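PDB 5U2P: sugar ABC transporter substrate-binding protein from Treponema pallidum subsp. pallidum, which probably serves as the periplasmic ligand-binding component of an ABC transporter, capturing a solute, perhaps a sugar, whose identity is not established. Local coordinates for residues 190-202 with 289-301. Sequence-based numbering, arbitrary orientation.
Sequences HTLLADAITKVLG and VLPITENAQDVLT
Lys199 is the longest bump on this face of helix 191-214, and the loop 289-299 curls round it as the matching hollow. Its chain runs extended beyond CG between Val299, Ala296 and the CG2 methyl of Thr301, which lies 3.7 Å from Lys199 CG. At the far end one ammonium group bridges two backbone carbonyls, pinning the loop's turns to the helix: Lys199 NZ to Ala296 O is 2.7 Å, in the carbonyl plane and on a lone pair, while the bond to Val299 O is weak. One turn earlier the small Ala196 makes a dip that branched Ile292 fills, CG2 on Ala196 CB at a tight 3.3 Å; Thr293 CG2 comes in beside it, at Ala196 O. Asn295 ND2 donates to Lys199 O (3.0 Å, 168° at the hydrogen), from above the carbonyl plane; Thr293 OG1 also donates to Asn295 OD1, which probably helps orient the amide, though Asn295 is poorly ordered. On the other flank Thr301 OG1 gives a 2.6 Å hydrogen bond to the anti side of Asp195 OD1, and a water links the same oxygen to Thr301 N. The helix thus packs on the loop joining strands 285-288 and 300-303 and on the start of the latter; both strands pair with 138-145 in a mixed sheet, within an alpha/beta lobe as is usual in periplasmic solute-binding proteins, and Asn140 of 138-145 also bonds Thr301.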
loop_
_atom_site.group_PDB
_atom_site.type_symbol
_atom_site.label_atom_id
_atom_site.label_comp_id
_atom_site.label_asym_id
_atom_site.label_seq_id
_atom_site.Cartn_x
_atom_site.Cartn_y
_atom_site.Cartn_z
ATOM N N HIS A 190 -7.859 11.198 -4.418
ATOM C CA HIS A 190 -8.543 10.109 -3.737
ATOM C C HIS A 190 -8.063 8.746 -4.252
ATOM O O HIS A 190 -7.646 8.611 -5.394
ATOM C CB HIS A 190 -10.057 10.230 -3.916
ATOM C CG HIS A 190 -10.797 9.193 -3.144
ATOM N ND1 HIS A 190 -11.208 8.003 -3.704
ATOM C CD2 HIS A 190 -11.115 9.125 -1.831
ATOM C CE1 HIS A 190 -11.775 7.256 -2.771
ATOM N NE2 HIS A 190 -11.726 7.914 -1.624
ATOM N N THR A 191 -8.139 7.738 -3.386
ATOM C CA THR A 191 -7.771 6.367 -3.699
ATOM C C THR A 191 -8.182 5.841 -5.076
ATOM O O THR A 191 -7.422 5.145 -5.728
ATOM C CB THR A 191 -8.417 5.423 -2.640
ATOM O OG1 THR A 191 -8.268 5.991 -1.323
ATOM C CG2 THR A 191 -7.810 4.052 -2.697
ATOM N N LEU A 192 -9.424 6.106 -5.474
ATOM C CA LEU A 192 -9.932 5.635 -6.754
ATOM C C LEU A 192 -9.113 6.174 -7.917
ATOM O O LEU A 192 -8.624 5.412 -8.769
ATOM C CB LEU A 192 -11.407 6.042 -6.928
ATOM C CG LEU A 192 -12.047 5.735 -8.279
ATOM C CD1 LEU A 192 -11.988 4.269 -8.509
ATOM C CD2 LEU A 192 -13.487 6.215 -8.300
ATOM N N LEU A 193 -8.948 7.488 -7.959
ATOM C CA LEU A 193 -8.176 8.078 -9.044
ATOM C C LEU A 193 -6.690 7.737 -8.888
ATOM O O LEU A 193 -5.987 7.511 -9.883
ATOM C CB LEU A 193 -8.385 9.593 -9.095
ATOM C CG LEU A 193 -7.846 10.299 -10.334
ATOM C CD1 LEU A 193 -8.431 9.684 -11.611
ATOM C CD2 LEU A 193 -8.163 11.790 -10.254
ATOM N N ALA A 194 -6.208 7.689 -7.649
ATOM C CA ALA A 194 -4.815 7.304 -7.385
ATOM C C ALA A 194 -4.503 5.922 -7.957
ATOM O O ALA A 194 -3.467 5.714 -8.592
ATOM C CB ALA A 194 -4.529 7.335 -5.900
ATOM N N ASP A 195 -5.394 4.969 -7.695
ATOM C CA ASP A 195 -5.239 3.621 -8.214
ATOM C C ASP A 195 -5.112 3.642 -9.739
ATOM O O ASP A 195 -4.165 3.089 -10.319
ATOM C CB ASP A 195 -6.426 2.759 -7.769
ATOM C CG ASP A 195 -6.374 1.354 -8.316
ATOM O OD1 ASP A 195 -5.659 0.516 -7.714
ATOM O OD2 ASP A 195 -7.055 1.084 -9.335
ATOM N N ALA A 196 -6.042 4.326 -10.395
ATOM C CA ALA A 196 -6.083 4.309 -11.844
ATOM C C ALA A 196 -4.893 5.019 -12.474
ATOM O O ALA A 196 -4.321 4.512 -13.440
ATOM C CB ALA A 196 -7.384 4.924 -12.313
ATOM N N ILE A 197 -4.511 6.177 -11.935
ATOM C CA ILE A 197 -3.351 6.907 -12.440
ATOM C C ILE A 197 -2.107 6.030 -12.293
ATOM O O ILE A 197 -1.248 5.979 -13.185
ATOM C CB ILE A 197 -3.143 8.250 -11.691
ATOM C CG1 ILE A 197 -4.254 9.242 -12.055
ATOM C CG2 ILE A 197 -1.759 8.860 -12.007
ATOM C CD1 ILE A 197 -4.280 10.498 -11.204
ATOM N N THR A 198 -2.018 5.349 -11.161
ATOM C CA THR A 198 -0.825 4.575 -10.852
ATOM C C THR A 198 -0.703 3.429 -11.856
ATOM O O THR A 198 0.397 3.138 -12.370
ATOM C CB THR A 198 -0.861 4.050 -9.384
ATOM O OG1 THR A 198 -0.808 5.168 -8.487
ATOM C CG2 THR A 198 0.340 3.136 -9.096
ATOM N N LYS A 199 -1.825 2.789 -12.160
ATOM C CA LYS A 199 -1.812 1.651 -13.070
ATOM C C LYS A 199 -1.454 2.043 -14.507
ATOM O O LYS A 199 -0.719 1.328 -15.167
ATOM C CB LYS A 199 -3.155 0.931 -13.048
ATOM C CG LYS A 199 -3.373 0.138 -11.794
ATOM C CD LYS A 199 -4.645 -0.687 -11.895
ATOM C CE LYS A 199 -4.868 -1.473 -10.647
ATOM N NZ LYS A 199 -5.681 -2.699 -10.919
ATOM N N VAL A 200 -1.974 3.159 -14.995
ATOM C CA VAL A 200 -1.688 3.523 -16.380
ATOM C C VAL A 200 -0.209 3.900 -16.509
ATOM O O VAL A 200 0.426 3.589 -17.512
ATOM C CB VAL A 200 -2.604 4.664 -16.885
ATOM C CG1 VAL A 200 -2.383 5.950 -16.099
ATOM C CG2 VAL A 200 -2.400 4.884 -18.381
ATOM N N LEU A 201 0.353 4.519 -15.475
ATOM C CA LEU A 201 1.753 4.968 -15.525
ATOM C C LEU A 201 2.778 3.873 -15.219
ATOM O O LEU A 201 3.924 3.958 -15.656
ATOM C CB LEU A 201 1.980 6.130 -14.555
ATOM C CG LEU A 201 1.277 7.449 -14.899
ATOM C CD1 LEU A 201 1.510 8.461 -13.791
ATOM C CD2 LEU A 201 1.725 8.009 -16.249
ATOM N N GLY A 202 2.381 2.858 -14.468
ATOM C CA GLY A 202 3.319 1.827 -14.051
ATOM C C GLY A 202 4.262 2.253 -12.934
ATOM O O GLY A 202 4.227 3.390 -12.465
ATOM N N VAL A 289 -10.261 -6.919 -9.113
ATOM C CA VAL A 289 -9.618 -5.751 -9.689
ATOM C C VAL A 289 -10.650 -4.713 -10.068
ATOM O O VAL A 289 -11.722 -5.055 -10.568
ATOM C CB VAL A 289 -8.793 -6.144 -10.922
ATOM C CG1 VAL A 289 -8.458 -4.932 -11.787
ATOM C CG2 VAL A 289 -7.536 -6.854 -10.467
ATOM N N LEU A 290 -10.340 -3.441 -9.836
ATOM C CA LEU A 290 -11.220 -2.376 -10.319
ATOM C C LEU A 290 -10.907 -2.086 -11.781
ATOM O O LEU A 290 -9.844 -1.531 -12.084
ATOM C CB LEU A 290 -11.062 -1.106 -9.488
ATOM C CG LEU A 290 -11.944 0.076 -9.921
ATOM C CD1 LEU A 290 -13.387 -0.058 -9.428
ATOM C CD2 LEU A 290 -11.326 1.342 -9.424
ATOM N N PRO A 291 -11.823 -2.453 -12.704
ATOM C CA PRO A 291 -11.459 -2.276 -14.118
ATOM C C PRO A 291 -11.645 -0.839 -14.607
ATOM O O PRO A 291 -12.633 -0.532 -15.279
ATOM C CB PRO A 291 -12.409 -3.232 -14.834
ATOM C CG PRO A 291 -13.639 -3.233 -13.980
ATOM C CD PRO A 291 -13.158 -3.068 -12.555
ATOM N N ILE A 292 -10.681 0.016 -14.281
ATOM C CA ILE A 292 -10.792 1.455 -14.505
ATOM C C ILE A 292 -9.739 1.930 -15.494
ATOM O O ILE A 292 -9.709 3.103 -15.864
ATOM C CB ILE A 292 -10.653 2.235 -13.171
ATOM C CG1 ILE A 292 -11.130 3.683 -13.332
ATOM C CG2 ILE A 292 -9.224 2.151 -12.644
ATOM C CD1 ILE A 292 -11.238 4.434 -12.024
ATOM N N THR A 293 -8.865 1.011 -15.901
ATOM C CA THR A 293 -7.894 1.273 -16.964
ATOM C C THR A 293 -7.832 0.083 -17.907
ATOM O O THR A 293 -8.237 -1.020 -17.543
ATOM C CB THR A 293 -6.474 1.542 -16.415
ATOM O OG1 THR A 293 -5.926 0.337 -15.858
ATOM C CG2 THR A 293 -6.503 2.625 -15.349
ATOM N N GLU A 294 -7.301 0.300 -19.107
ATOM C CA GLU A 294 -7.214 -0.765 -20.098
ATOM C C GLU A 294 -6.392 -1.946 -19.571
ATOM O O GLU A 294 -6.628 -3.093 -19.949
ATOM C CB GLU A 294 -6.611 -0.232 -21.410
ATOM C CG GLU A 294 -5.068 -0.210 -21.501
ATOM C CD GLU A 294 -4.414 0.825 -20.592
ATOM O OE1 GLU A 294 -5.105 1.775 -20.164
ATOM O OE2 GLU A 294 -3.201 0.691 -20.315
ATOM N N ASN A 295 -5.445 -1.656 -18.684
ATOM C CA ASN A 295 -4.508 -2.661 -18.186
ATOM C C ASN A 295 -4.745 -3.060 -16.728
ATOM O O ASN A 295 -3.895 -3.696 -16.125
ATOM C CB ASN A 295 -3.072 -2.146 -18.339
ATOM C CG ASN A 295 -2.762 -0.972 -17.417
ATOM O OD1 ASN A 295 -3.660 -0.338 -16.864
ATOM N ND2 ASN A 295 -1.482 -0.676 -17.256
ATOM N N ALA A 296 -5.904 -2.705 -16.177
ATOM C CA ALA A 296 -6.192 -2.882 -14.747
ATOM C C ALA A 296 -5.867 -4.277 -14.195
ATOM O O ALA A 296 -5.496 -4.410 -13.028
ATOM C CB ALA A 296 -7.664 -2.558 -14.477
ATOM N N GLN A 297 -5.994 -5.309 -15.027
ATOM C CA GLN A 297 -5.803 -6.690 -14.573
ATOM C C GLN A 297 -4.321 -7.036 -14.369
ATOM O O GLN A 297 -3.991 -8.096 -13.828
ATOM C CB GLN A 297 -6.424 -7.671 -15.577
ATOM C CG GLN A 297 -7.916 -7.467 -15.834
ATOM C CD GLN A 297 -8.795 -7.844 -14.644
ATOM O OE1 GLN A 297 -8.359 -8.543 -13.725
ATOM N NE2 GLN A 297 -10.045 -7.384 -14.664
ATOM N N ASP A 298 -3.433 -6.138 -14.793
ATOM C CA ASP A 298 -2.003 -6.414 -14.773
ATOM C C ASP A 298 -1.421 -6.364 -13.360
ATOM O O ASP A 298 -0.622 -7.215 -12.994
ATOM C CB ASP A 298 -1.253 -5.434 -15.691
ATOM C CG ASP A 298 -1.290 -3.986 -15.194
ATOM O OD1 ASP A 298 -2.084 -3.667 -14.282
ATOM O OD2 ASP A 298 -0.529 -3.153 -15.741
ATOM N N VAL A 299 -1.831 -5.378 -12.568
ATOM C CA VAL A 299 -1.214 -5.141 -11.265
ATOM C C VAL A 299 -2.230 -4.553 -10.288
ATOM O O VAL A 299 -3.170 -3.887 -10.698
ATOM C CB VAL A 299 0.008 -4.199 -11.391
ATOM C CG1 VAL A 299 -0.425 -2.727 -11.511
ATOM C CG2 VAL A 299 0.952 -4.391 -10.252
ATOM N N LEU A 300 -2.048 -4.826 -9.004
ATOM C CA LEU A 300 -2.817 -4.162 -7.956
ATOM C C LEU A 300 -2.027 -2.945 -7.502
ATOM O O LEU A 300 -0.805 -2.909 -7.659
ATOM C CB LEU A 300 -3.070 -5.096 -6.769
ATOM C CG LEU A 300 -3.924 -6.335 -7.038
ATOM C CD1 LEU A 300 -3.924 -7.245 -5.852
ATOM C CD2 LEU A 300 -5.340 -5.934 -7.387
ATOM N N THR A 301 -2.708 -1.958 -6.927
ATOM C CA THR A 301 -2.019 -0.907 -6.184
ATOM C C THR A 301 -2.345 -0.975 -4.695
ATOM O O THR A 301 -3.314 -1.622 -4.275
ATOM C CB THR A 301 -2.361 0.521 -6.700
ATOM O OG1 THR A 301 -3.643 0.933 -6.204
ATOM C CG2 THR A 301 -2.326 0.574 -8.232
HETATM O O HOH W 1 -5.613 -2.222 -7.219
#